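Local coordinates for ESAT-6/WXG100 secretion system protein (Streptococcus gallolyticus, PDB 7JQE) that is the extracellular region of EsaA, a membrane subunit of the type VIIb secretion system, and is probably involved in exporting protein toxins across the bacterial envelope, at residues 166-169 against 170-173; 208-211 against 212-216; 222-225 against 226-229; 448-451 against 452-456. All coordinates share one frame; numbering follows the deposited sequence.

In the fold
All four contacts are local, three at the starts of helices and one where a helix ends, strung along an elongated chain with a radius of gyration of 51 Å. Interactions 2 and 3 belong to consecutive helices, 211-219 and 225-244, with centres about 11 Å apart; they touch where Phe214 CD1 lies 3.9 Å from Met223 SE. Interaction 1 is remote from that pair, its centre about 61 Å from that of interaction 2. Interaction 4 comes between, its nearest atoms about 6 Å from interaction 1 without touching. Interactions 3 and 4, with centres about 36 Å apart, both meet the second subunit.

Interaction 1 of 4, residues 166-169 against 170-173; sequences QVTD and DSVK
Thr168 and Ser171 face each other by their hydroxyls at the start of helix 169-179, with Thr168 at the N-cap position. Thr168 OG1 and Ser171 OG are 3.0 Å apart and share a hydrogen bond in which either may be the donor. The two groups reach one another because Thr168 OG1 is tucked between its own backbone N and carbonyl carbon (chi1 70°), which turns it toward Ser171 on the first turn, while Ser171 OG lies beside its own backbone N. On another flank of the turn, Val167, just before the N-cap, and Val172, four residues after it, form a hydrophobic staple, their side chains crossing at about a right angle. One methyl of each does the touching, Val167 CG1 against Val172 CG2 at 3.5 Å, and Val172 CG2 also rests 3.6 Å from Thr168 O. Both valines are buried; Val172 continues onto Val465 and Phe468 of helix 462-491, so the pair joins the loop before the helix to the neighbouring helix. The backbone begins its helical bonding weakly, from Val172 N to Thr168 O, 3.3 Å long. Lys173 extends its chain away from the turn to give its NZ to Asp458 O. Its backbone makes the firmer bond of the turn: Lys173 N lies 2.9 Å from Asp169 O, tilted 24° from the carbonyl plane.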
ATOM      1  N   GLN A 166      11.973 -20.878 -43.972  1.00 76.57           N
ATOM      2  CA  GLN A 166      12.966 -21.680 -43.278  1.00 80.78           C
ATOM      3  C   GLN A 166      13.325 -21.150 -41.898  1.00 83.26           C
ATOM      4  O   GLN A 166      13.812 -21.925 -41.068  1.00 86.45           O
ATOM      5  CB  GLN A 166      14.248 -21.782 -44.124  1.00 82.02           C
ATOM      6  CG  GLN A 166      15.259 -22.798 -43.632  1.00 88.11           C
ATOM      7  CD  GLN A 166      16.411 -22.993 -44.607  1.00 90.98           C
ATOM      8  OE1 GLN A 166      16.355 -22.555 -45.757  1.00 77.63           O
ATOM      9  NE2 GLN A 166      17.465 -23.657 -44.146  1.00102.35           N
ATOM     10  N   VAL A 167      13.094 -19.869 -41.626  1.00 79.02           N
ATOM     11  CA  VAL A 167      13.417 -19.251 -40.346  1.00 74.77           C
ATOM     12  C   VAL A 167      12.114 -18.994 -39.604  1.00 76.77           C
ATOM     13  O   VAL A 167      11.222 -18.309 -40.119  1.00 77.57           O
ATOM     14  CB  VAL A 167      14.212 -17.949 -40.531  1.00 70.40           C
ATOM     15  CG1 VAL A 167      14.407 -17.257 -39.200  1.00 70.68           C
ATOM     16  CG2 VAL A 167      15.552 -18.240 -41.178  1.00 78.51           C
ATOM     17  N   THR A 168      12.002 -19.544 -38.399  1.00 77.47           N
ATOM     18  CA  THR A 168      10.825 -19.320 -37.575  1.00 75.14           C
ATOM     19  C   THR A 168      10.967 -18.021 -36.791  1.00 77.55           C
ATOM     20  O   THR A 168      12.074 -17.575 -36.477  1.00 75.53           O
ATOM     21  CB  THR A 168      10.608 -20.482 -36.607  1.00 71.84           C
ATOM     22  OG1 THR A 168      11.630 -20.462 -35.603  1.00 78.33           O
ATOM     23  CG2 THR A 168      10.664 -21.811 -37.348  1.00 75.89           C
ATOM     24  N   ASP A 169       9.824 -17.411 -36.475  1.00 81.76           N
ATOM     25  CA  ASP A 169       9.854 -16.177 -35.701  1.00 72.64           C
ATOM     26  C   ASP A 169      10.436 -16.411 -34.316  1.00 68.91           C
ATOM     27  O   ASP A 169      11.019 -15.494 -33.726  1.00 69.12           O
ATOM     28  CB  ASP A 169       8.451 -15.583 -35.609  1.00 72.31           C
ATOM     29  CG  ASP A 169       7.870 -15.259 -36.974  1.00 91.08           C
ATOM     30  OD1 ASP A 169       7.738 -16.186 -37.802  1.00100.24           O
ATOM     31  OD2 ASP A 169       7.549 -14.078 -37.221  1.00 95.40           O
ATOM     32  N   ASP A 170      10.302 -17.631 -33.787  1.00 67.90           N
ATOM     33  CA  ASP A 170      10.871 -17.929 -32.477  1.00 69.54           C
ATOM     34  C   ASP A 170      12.391 -17.853 -32.505  1.00 70.30           C
ATOM     35  O   ASP A 170      13.007 -17.290 -31.591  1.00 64.53           O
ATOM     36  CB  ASP A 170      10.410 -19.307 -32.000  1.00 76.55           C
ATOM     37  CG  ASP A 170       8.985 -19.299 -31.476  1.00 82.79           C
ATOM     38  OD1 ASP A 170       8.521 -18.230 -31.021  1.00 79.75           O
ATOM     39  OD2 ASP A 170       8.329 -20.363 -31.515  1.00 85.23           O
ATOM     40  N   SER A 171      13.013 -18.415 -33.545  1.00 66.80           N
ATOM     41  CA  SER A 171      14.466 -18.347 -33.656  1.00 55.70           C
ATOM     42  C   SER A 171      14.943 -16.903 -33.694  1.00 57.94           C
ATOM     43  O   SER A 171      15.920 -16.546 -33.025  1.00 59.60           O
ATOM     44  CB  SER A 171      14.930 -19.107 -34.896  1.00 67.95           C
ATOM     45  OG  SER A 171      14.490 -20.453 -34.851  1.00 76.55           O
ATOM     46  N   VAL A 172      14.256 -16.051 -34.457  1.00 53.64           N
ATOM     47  CA  VAL A 172      14.623 -14.639 -34.505  1.00 52.75           C
ATOM     48  C   VAL A 172      14.449 -13.998 -33.134  1.00 72.43           C
ATOM     49  O   VAL A 172      15.264 -13.169 -32.710  1.00 74.06           O
ATOM     50  CB  VAL A 172      13.798 -13.909 -35.581  1.00 53.53           C
ATOM     51  CG1 VAL A 172      14.152 -12.431 -35.611  1.00 54.77           C
ATOM     52  CG2 VAL A 172      14.022 -14.545 -36.948  1.00 54.90           C
ATOM     53  N   LYS A 173      13.385 -14.370 -32.418  1.00 66.19           N
ATOM     54  CA  LYS A 173      13.166 -13.807 -31.091  1.00 63.25           C
ATOM     55  C   LYS A 173      14.315 -14.161 -30.155  1.00 58.88           C
ATOM     56  O   LYS A 173      14.794 -13.309 -29.395  1.00 54.52           O
ATOM     57  CB  LYS A 173      11.830 -14.289 -30.526  1.00 61.07           C
ATOM     58  CG  LYS A 173      11.370 -13.542 -29.288  1.00 56.25           C
ATOM     59  CD  LYS A 173       9.955 -13.945 -28.888  1.00 61.64           C
ATOM     60  CE  LYS A 173       9.403 -13.035 -27.791  1.00 67.41           C
ATOM     61  NZ  LYS A 173       8.027 -13.433 -27.379  1.00 68.87           N
TER

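Interaction 2 of 4, residues 208-211 against 212-216; sequences SDYA and TLFSK
Tyr210 O accepts from Phe214 N at 2.8 Å in a nearly straight bond, and the chain thereby passes from the loop after helix 191-200 into helix 211-219. The aromatic side chains of the same two residues lie against each other. Their planes are near parallel, 26° apart, but the rings are slid so far past one another, with centroids 5.6 Å apart, that they barely overlap. The closest touch is made by the tyrosine's methylene: Tyr210 CB lies 3.3 Å from Phe214 CE2, a tight approach, with Phe214 CD2 close behind. Further out, Tyr210 CD2 meets Phe214 CZ at 3.9 Å, and Leu213 CD2 comes up to the same tyrosine carbon more loosely. The i, i+4 spacing puts both residues on one flank, and matching first torsions, CG beside the backbone N (Tyr210 chi1 -68°), send both rings off it in much the same direction. At the next residue, Ala211 O is gripped twice by Ser215, by its backbone N at 2.8 Å and by its OG at 3.1 Å, the hydroxyl standing 49° out of the carbonyl plane. Tyr210 OH is held by Asp204 O. Leu235 of helix 225-244 and Ile416 of helix 396-427 touch Tyr210, and Val228 and Tyr231 touch Phe214. The arrangement is that of an aromatic i, i+4 pair spanning the start of a helix and facing helices 225-244 and 396-427.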
ATOM      1  N   SER A 208      -1.433 -13.717  17.735  1.00 71.12           N
ATOM      2  CA  SER A 208      -2.006 -14.300  18.946  1.00 67.36           C
ATOM      3  C   SER A 208      -2.032 -13.290  20.088  1.00 71.69           C
ATOM      4  O   SER A 208      -2.963 -13.286  20.902  1.00 75.32           O
ATOM      5  CB  SER A 208      -1.217 -15.543  19.354  1.00 78.09           C
ATOM      6  OG  SER A 208      -1.053 -16.425  18.257  1.00 97.13           O
ATOM      7  N   ASP A 209      -1.017 -12.428  20.166  1.00 66.56           N
ATOM      8  CA  ASP A 209      -0.977 -11.414  21.213  1.00 64.43           C
ATOM      9  C   ASP A 209      -2.138 -10.431  21.131  1.00 59.90           C
ATOM     10  O   ASP A 209      -2.295  -9.613  22.042  1.00 69.69           O
ATOM     11  CB  ASP A 209       0.348 -10.650  21.152  1.00 69.36           C
ATOM     12  CG  ASP A 209       1.501 -11.430  21.765  1.00 82.22           C
ATOM     13  OD1 ASP A 209       1.297 -12.603  22.153  1.00 79.81           O
ATOM     14  OD2 ASP A 209       2.612 -10.863  21.863  1.00 85.66           O
ATOM     15  N   TYR A 210      -2.948 -10.486  20.075  1.00 53.68           N
ATOM     16  CA  TYR A 210      -4.078  -9.583  19.909  1.00 48.72           C
ATOM     17  C   TYR A 210      -5.404 -10.191  20.354  1.00 60.78           C
ATOM     18  O   TYR A 210      -6.407  -9.472  20.411  1.00 66.61           O
ATOM     19  CB  TYR A 210      -4.190  -9.144  18.443  1.00 54.18           C
ATOM     20  CG  TYR A 210      -3.064  -8.245  17.976  1.00 54.30           C
ATOM     21  CD1 TYR A 210      -1.782  -8.744  17.778  1.00 48.25           C
ATOM     22  CD2 TYR A 210      -3.286  -6.897  17.728  1.00 52.42           C
ATOM     23  CE1 TYR A 210      -0.753  -7.922  17.350  1.00 50.28           C
ATOM     24  CE2 TYR A 210      -2.263  -6.069  17.303  1.00 53.47           C
ATOM     25  CZ  TYR A 210      -1.000  -6.587  17.111  1.00 52.04           C
ATOM     26  OH  TYR A 210       0.020  -5.766  16.686  1.00 51.15           O
ATOM     27  N   ALA A 211      -5.424 -11.485  20.683  1.00 64.92           N
ATOM     28  CA  ALA A 211      -6.671 -12.183  20.981  1.00 60.64           C
ATOM     29  C   ALA A 211      -7.509 -11.437  22.011  1.00 69.24           C
ATOM     30  O   ALA A 211      -8.658 -11.067  21.747  1.00 75.73           O
ATOM     31  CB  ALA A 211      -6.369 -13.601  21.465  1.00 55.22           C
ATOM     32  N   THR A 212      -6.943 -11.217  23.200  1.00 67.80           N
ATOM     33  CA  THR A 212      -7.697 -10.580  24.274  1.00 66.25           C
ATOM     34  C   THR A 212      -8.198  -9.203  23.851  1.00 62.99           C
ATOM     35  O   THR A 212      -9.381  -8.879  24.018  1.00 64.64           O
ATOM     36  CB  THR A 212      -6.834 -10.488  25.535  1.00 70.78           C
ATOM     37  OG1 THR A 212      -5.661  -9.710  25.265  1.00 89.95           O
ATOM     38  CG2 THR A 212      -6.409 -11.878  25.978  1.00 52.63           C
ATOM     39  N   LEU A 213      -7.313  -8.384  23.281  1.00 60.39           N
ATOM     40  CA  LEU A 213      -7.709  -7.056  22.817  1.00 59.68           C
ATOM     41  C   LEU A 213      -8.876  -7.135  21.841  1.00 60.88           C
ATOM     42  O   LEU A 213      -9.874  -6.420  21.986  1.00 60.31           O
ATOM     43  CB  LEU A 213      -6.521  -6.355  22.164  1.00 59.76           C
ATOM     44  CG  LEU A 213      -6.873  -5.090  21.387  1.00 58.28           C
ATOM     45  CD1 LEU A 213      -7.249  -3.979  22.346  1.00 52.40           C
ATOM     46  CD2 LEU A 213      -5.725  -4.665  20.479  1.00 59.25           C
ATOM     47  N   PHE A 214      -8.757  -7.993  20.823  1.00 57.22           N
ATOM     48  CA  PHE A 214      -9.837  -8.136  19.854  1.00 56.22           C
ATOM     49  C   PHE A 214     -11.106  -8.667  20.510  1.00 63.37           C
ATOM     50  O   PHE A 214     -12.216  -8.327  20.084  1.00 65.77           O
ATOM     51  CB  PHE A 214      -9.397  -9.057  18.711  1.00 53.28           C
ATOM     52  CG  PHE A 214      -8.443  -8.412  17.735  1.00 54.78           C
ATOM     53  CD1 PHE A 214      -8.530  -7.056  17.446  1.00 51.80           C
ATOM     54  CD2 PHE A 214      -7.458  -9.164  17.101  1.00 57.26           C
ATOM     55  CE1 PHE A 214      -7.654  -6.459  16.550  1.00 50.63           C
ATOM     56  CE2 PHE A 214      -6.577  -8.574  16.197  1.00 48.51           C
ATOM     57  CZ  PHE A 214      -6.673  -7.222  15.923  1.00 48.65           C
ATOM     58  N   SER A 215     -10.967  -9.495  21.548  1.00 61.36           N
ATOM     59  CA  SER A 215     -12.143 -10.065  22.196  1.00 64.43           C
ATOM     60  C   SER A 215     -12.903  -9.007  22.983  1.00 63.24           C
ATOM     61  O   SER A 215     -14.137  -8.950  22.929  1.00 67.97           O
ATOM     62  CB  SER A 215     -11.733 -11.220  23.108  1.00 66.52           C
ATOM     63  OG  SER A 215     -11.406 -12.375  22.354  1.00 78.70           O
ATOM     64  N   LYS A 216     -12.185  -8.161  23.717  1.00 52.89           N
ATOM     65  CA  LYS A 216     -12.841  -7.081  24.438  1.00 55.03           C
ATOM     66  C   LYS A 216     -13.522  -6.122  23.471  1.00 58.37           C
ATOM     67  O   LYS A 216     -14.705  -5.799  23.628  1.00 67.73           O
ATOM     68  CB  LYS A 216     -11.824  -6.351  25.316  1.00 57.17           C
ATOM     69  CG  LYS A 216     -12.457  -5.478  26.386  1.00 68.71           C
ATOM     70  CD  LYS A 216     -13.360  -6.298  27.295  1.00 77.11           C
ATOM     71  CE  LYS A 216     -13.996  -5.440  28.384  1.00 82.29           C
ATOM     72  NZ  LYS A 216     -14.954  -6.234  29.205  1.00 82.45           N
TER

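Interaction 3 of 4, residues 222-225 against 226-229; sequences AMTS and DEVS
Thr224 and Glu227 form a capping box at the N-terminus of helix 225-244, each side chain accepting from the other residue's backbone N. Glu227 N donates to Thr224 OG1 at 3.2 Å, and in return Thr224 N donates to Glu227 OE1 at 2.6 Å, meeting that oxygen nearly along its C-O axis. The same carboxylate oxygen takes a second bond from the threonine hydroxyl: Thr224 OG1 lies 2.7 Å from Glu227 OE1, on its anti side and 33° out of the carboxylate plane. Thr224 OG1 thus gives one bond and receives another, while two donors of a single residue hold Glu227 OE1 and fix the turn of the carboxylate. The glutamate gets there with CG beside its backbone N (chi1 -74°) and the chain extended beyond, running back over the cap and crossing the threonine obliquely. The box gives Glu227 N, a first-turn amide with no helical carbonyl before it to bond, an acceptor; regular bonds follow, a weak one from Val228 N to Thr224 O and a firmer one from Ser229 N to Ser225 O at 3.0 Å. Ser225 OG is hydrogen-bonded to Glu218 OE2 of helix 211-219. Phe410 of the second subunit packs on Met223, and Ala411 of that subunit on Glu227. Selenomethionine Met223, just before the N-cap, adds a hydrophobic staple beside the box, its CG 3.6 Å from Glu227 CB and its SE 3.7 Å from Val228 CG2.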
ATOM      1  N   ALA A 222     -17.380  -2.584  19.625  1.00 53.60           N
ATOM      2  CA  ALA A 222     -16.511  -1.565  19.058  1.00 53.90           C
ATOM      3  C   ALA A 222     -15.800  -2.018  17.788  1.00 51.97           C
ATOM      4  O   ALA A 222     -15.174  -1.188  17.122  1.00 52.86           O
ATOM      5  CB  ALA A 222     -15.476  -1.121  20.101  1.00 56.09           C
HETATM    6  N   MSE A 223     -15.891  -3.297  17.437  0.78 44.82           N
HETATM    7  CA  MSE A 223     -15.261  -3.821  16.232  0.78 49.02           C
HETATM    8  C   MSE A 223     -16.008  -5.053  15.733  0.78 53.07           C
HETATM    9  O   MSE A 223     -16.352  -5.937  16.511  0.78 51.74           O
HETATM   10  CB  MSE A 223     -13.790  -4.157  16.497  0.78 47.89           C
HETATM   11  CG  MSE A 223     -13.015  -4.623  15.273  0.78 62.26           C
HETATM   12 SE   MSE A 223     -11.088  -4.809  15.598  0.78 72.66          SE
HETATM   13  CE  MSE A 223     -10.600  -2.924  15.699  0.78 66.75           C
ATOM     14  N   THR A 224     -16.257  -5.110  14.429  1.00 65.34           N
ATOM     15  CA  THR A 224     -16.992  -6.223  13.855  1.00 68.81           C
ATOM     16  C   THR A 224     -16.109  -7.467  13.776  1.00 71.68           C
ATOM     17  O   THR A 224     -14.894  -7.421  13.984  1.00 67.40           O
ATOM     18  CB  THR A 224     -17.522  -5.861  12.469  1.00 68.81           C
ATOM     19  OG1 THR A 224     -16.426  -5.725  11.555  1.00 77.36           O
ATOM     20  CG2 THR A 224     -18.291  -4.548  12.523  1.00 64.97           C
ATOM     21  N   SER A 225     -16.742  -8.599  13.464  1.00 74.01           N
ATOM     22  CA  SER A 225     -16.001  -9.851  13.386  1.00 70.39           C
ATOM     23  C   SER A 225     -15.155  -9.919  12.119  1.00 73.96           C
ATOM     24  O   SER A 225     -14.082 -10.534  12.122  1.00 73.52           O
ATOM     25  CB  SER A 225     -16.968 -11.035  13.459  1.00 70.54           C
ATOM     26  OG  SER A 225     -16.367 -12.144  14.106  1.00 73.77           O
ATOM     27  N   ASP A 226     -15.612  -9.288  11.031  1.00 71.02           N
ATOM     28  CA  ASP A 226     -14.817  -9.258   9.807  1.00 71.91           C
ATOM     29  C   ASP A 226     -13.585  -8.379   9.968  1.00 68.64           C
ATOM     30  O   ASP A 226     -12.513  -8.706   9.445  1.00 71.41           O
ATOM     31  CB  ASP A 226     -15.662  -8.771   8.631  1.00 75.14           C
ATOM     32  CG  ASP A 226     -16.743  -9.757   8.243  1.00 84.85           C
ATOM     33  OD1 ASP A 226     -16.641 -10.940   8.633  1.00 88.69           O
ATOM     34  OD2 ASP A 226     -17.692  -9.348   7.543  1.00 89.58           O
ATOM     35  N   GLU A 227     -13.718  -7.251  10.671  1.00 63.12           N
ATOM     36  CA  GLU A 227     -12.550  -6.418  10.942  1.00 65.69           C
ATOM     37  C   GLU A 227     -11.485  -7.206  11.694  1.00 64.53           C
ATOM     38  O   GLU A 227     -10.289  -7.079  11.408  1.00 69.56           O
ATOM     39  CB  GLU A 227     -12.956  -5.170  11.729  1.00 68.66           C
ATOM     40  CG  GLU A 227     -13.691  -4.118  10.904  1.00 87.11           C
ATOM     41  CD  GLU A 227     -14.423  -3.089  11.762  1.00 99.98           C
ATOM     42  OE1 GLU A 227     -15.242  -3.488  12.618  1.00 95.86           O
ATOM     43  OE2 GLU A 227     -14.178  -1.876  11.582  1.00105.49           O
ATOM     44  N   VAL A 228     -11.904  -8.039  12.647  1.00 61.02           N
ATOM     45  CA  VAL A 228     -10.951  -8.859  13.385  1.00 57.81           C
ATOM     46  C   VAL A 228     -10.337  -9.916  12.476  1.00 58.22           C
ATOM     47  O   VAL A 228      -9.164 -10.278  12.623  1.00 66.59           O
ATOM     48  CB  VAL A 228     -11.636  -9.487  14.611  1.00 51.96           C
ATOM     49  CG1 VAL A 228     -10.742 -10.544  15.242  1.00 45.33           C
ATOM     50  CG2 VAL A 228     -11.985  -8.400  15.620  1.00 50.84           C
ATOM     51  N   SER A 229     -11.117 -10.433  11.529  1.00 61.37           N
ATOM     52  CA  SER A 229     -10.587 -11.441  10.623  1.00 61.45           C
ATOM     53  C   SER A 229      -9.574 -10.832   9.662  1.00 65.66           C
ATOM     54  O   SER A 229      -8.551 -11.455   9.347  1.00 67.73           O
ATOM     55  CB  SER A 229     -11.731 -12.108   9.865  1.00 67.33           C
ATOM     56  OG  SER A 229     -11.255 -13.182   9.073  1.00 83.86           O
TER

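Interaction 4 of 4, residues 448-451 against 452-456; sequences VANM and YGNLT
Asn454 carries CG anti to its backbone N (chi1 178°) with OD1 nearly eclipsing CA (chi2 9°), so that ND2 points on, away from CA, to the end of helix 448-451. There Asn454 ND2 donates to Asn450 O at 2.7 Å; the bond lies in the carbonyl plane and also close to the plane of the donating amide. Asn454 N, the amide that would close a helical bond to Asn450 O, is used by Met451 O, and the side chain supplies the donor instead. The side-chain amide of Asn450 stands at 89° to that of Asn454, and its ND2 is taken up by Ala445 O. The chain then reverses through a type II beta turn from Met451 to Asn454, in which Asn454 N reaches Met451 O at 3.3 Å from well above the carbonyl plane. Gly453 takes a positive phi within it. Selenomethionine Met451, bent at chi2, crosses the Thr456 side chain at about a right angle, SE 4.1 Å from Thr456 CG2. Tyr452 OH bonds Asn446 O of the second subunit, whose Met451 packs on the same tyrosine. The turn joins helix 448-451, beside Leu426 of helix 396-427, to the loop leading into helix 462-491.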
ATOM      1  N   VAL A 448       4.726  -6.651  -8.717  1.00 54.28           N
ATOM      2  CA  VAL A 448       5.577  -5.480  -8.902  1.00 51.20           C
ATOM      3  C   VAL A 448       7.021  -5.809  -8.553  1.00 54.10           C
ATOM      4  O   VAL A 448       7.953  -5.317  -9.201  1.00 58.09           O
ATOM      5  CB  VAL A 448       5.048  -4.295  -8.073  1.00 47.36           C
ATOM      6  CG1 VAL A 448       6.051  -3.147  -8.086  1.00 50.88           C
ATOM      7  CG2 VAL A 448       3.687  -3.842  -8.614  1.00 41.66           C
ATOM      8  N   ALA A 449       7.237  -6.657  -7.543  1.00 45.74           N
ATOM      9  CA  ALA A 449       8.601  -6.992  -7.154  1.00 46.42           C
ATOM     10  C   ALA A 449       9.359  -7.640  -8.299  1.00 60.59           C
ATOM     11  O   ALA A 449      10.586  -7.517  -8.382  1.00 66.05           O
ATOM     12  CB  ALA A 449       8.600  -7.919  -5.941  1.00 41.43           C
ATOM     13  N   ASN A 450       8.653  -8.333  -9.186  1.00 59.33           N
ATOM     14  CA  ASN A 450       9.295  -9.062 -10.266  1.00 54.56           C
ATOM     15  C   ASN A 450       9.279  -8.320 -11.593  1.00 48.43           C
ATOM     16  O   ASN A 450      10.091  -8.646 -12.461  1.00 52.41           O
ATOM     17  CB  ASN A 450       8.627 -10.430 -10.448  1.00 55.59           C
ATOM     18  CG  ASN A 450       9.224 -11.215 -11.599  1.00 55.36           C
ATOM     19  OD1 ASN A 450      10.373 -11.645 -11.537  1.00 49.10           O
ATOM     20  ND2 ASN A 450       8.439 -11.412 -12.654  1.00 56.41           N
HETATM   21  N   MSE A 451       8.400  -7.331 -11.757  0.81 47.92           N
HETATM   22  CA  MSE A 451       8.198  -6.640 -13.027  0.81 40.34           C
HETATM   23  C   MSE A 451       8.749  -5.213 -13.073  0.81 45.56           C
HETATM   24  O   MSE A 451       8.713  -4.564 -14.121  0.81 46.46           O
HETATM   25  CB  MSE A 451       6.705  -6.610 -13.365  0.81 40.50           C
HETATM   26  CG  MSE A 451       6.138  -7.965 -13.756  0.81 63.48           C
HETATM   27 SE   MSE A 451       6.960  -8.574 -15.423  0.81 74.12          SE
HETATM   28  CE  MSE A 451       6.064 -10.293 -15.663  0.81 59.50           C
ATOM     29  N   TYR A 452       9.264  -4.718 -11.953  1.00 43.98           N
ATOM     30  CA  TYR A 452       9.845  -3.379 -11.926  1.00 49.55           C
ATOM     31  C   TYR A 452      11.051  -3.299 -12.860  1.00 50.50           C
ATOM     32  O   TYR A 452      12.037  -4.015 -12.678  1.00 50.99           O
ATOM     33  CB  TYR A 452      10.251  -3.022 -10.500  1.00 43.79           C
ATOM     34  CG  TYR A 452      10.634  -1.571 -10.283  1.00 51.18           C
ATOM     35  CD1 TYR A 452      11.871  -1.089 -10.700  1.00 50.72           C
ATOM     36  CD2 TYR A 452       9.767  -0.692  -9.634  1.00 39.34           C
ATOM     37  CE1 TYR A 452      12.228   0.235 -10.494  1.00 54.42           C
ATOM     38  CE2 TYR A 452      10.116   0.632  -9.423  1.00 39.35           C
ATOM     39  CZ  TYR A 452      11.347   1.089  -9.850  1.00 55.28           C
ATOM     40  OH  TYR A 452      11.691   2.406  -9.639  1.00 52.56           O
ATOM     41  N   GLY A 453      10.970  -2.422 -13.856  1.00 52.71           N
ATOM     42  CA  GLY A 453      12.061  -2.242 -14.810  1.00 53.93           C
ATOM     43  C   GLY A 453      12.488  -3.525 -15.483  1.00 55.67           C
ATOM     44  O   GLY A 453      13.680  -3.709 -15.762  1.00 55.96           O
ATOM     45  N   ASN A 454      11.541  -4.419 -15.756  1.00 55.86           N
ATOM     46  CA  ASN A 454      11.828  -5.767 -16.236  1.00 52.72           C
ATOM     47  C   ASN A 454      11.170  -5.976 -17.595  1.00 58.08           C
ATOM     48  O   ASN A 454       9.943  -6.106 -17.684  1.00 63.89           O
ATOM     49  CB  ASN A 454      11.340  -6.813 -15.231  1.00 53.76           C
ATOM     50  CG  ASN A 454      11.564  -8.237 -15.713  1.00 63.41           C
ATOM     51  OD1 ASN A 454      12.225  -8.469 -16.728  1.00 74.78           O
ATOM     52  ND2 ASN A 454      11.020  -9.199 -14.977  1.00 47.13           N
ATOM     53  N   LEU A 455      11.978  -6.006 -18.651  1.00 53.19           N
ATOM     54  CA  LEU A 455      11.531  -6.516 -19.940  1.00 49.86           C
ATOM     55  C   LEU A 455      11.780  -8.018 -19.954  1.00 49.02           C
ATOM     56  O   LEU A 455      12.918  -8.462 -19.768  1.00 50.46           O
ATOM     57  CB  LEU A 455      12.256  -5.835 -21.099  1.00 47.33           C
ATOM     58  CG  LEU A 455      11.899  -6.409 -22.477  1.00 61.94           C
ATOM     59  CD1 LEU A 455      10.420  -6.195 -22.770  1.00 59.54           C
ATOM     60  CD2 LEU A 455      12.773  -5.824 -23.590  1.00 46.14           C
ATOM     61  N   THR A 456      10.721  -8.795 -20.139  1.00 44.75           N
ATOM     62  CA  THR A 456      10.834 -10.243 -20.164  1.00 45.41           C
ATOM     63  C   THR A 456      11.034 -10.729 -21.597  1.00 62.07           C
ATOM     64  O   THR A 456      10.698 -10.043 -22.565  1.00 58.15           O
ATOM     65  CB  THR A 456       9.589 -10.897 -19.572  1.00 49.85           C
ATOM     66  OG1 THR A 456       8.443 -10.501 -20.336  1.00 57.77           O
ATOM     67  CG2 THR A 456       9.392 -10.477 -18.100  1.00 54.10           C
TER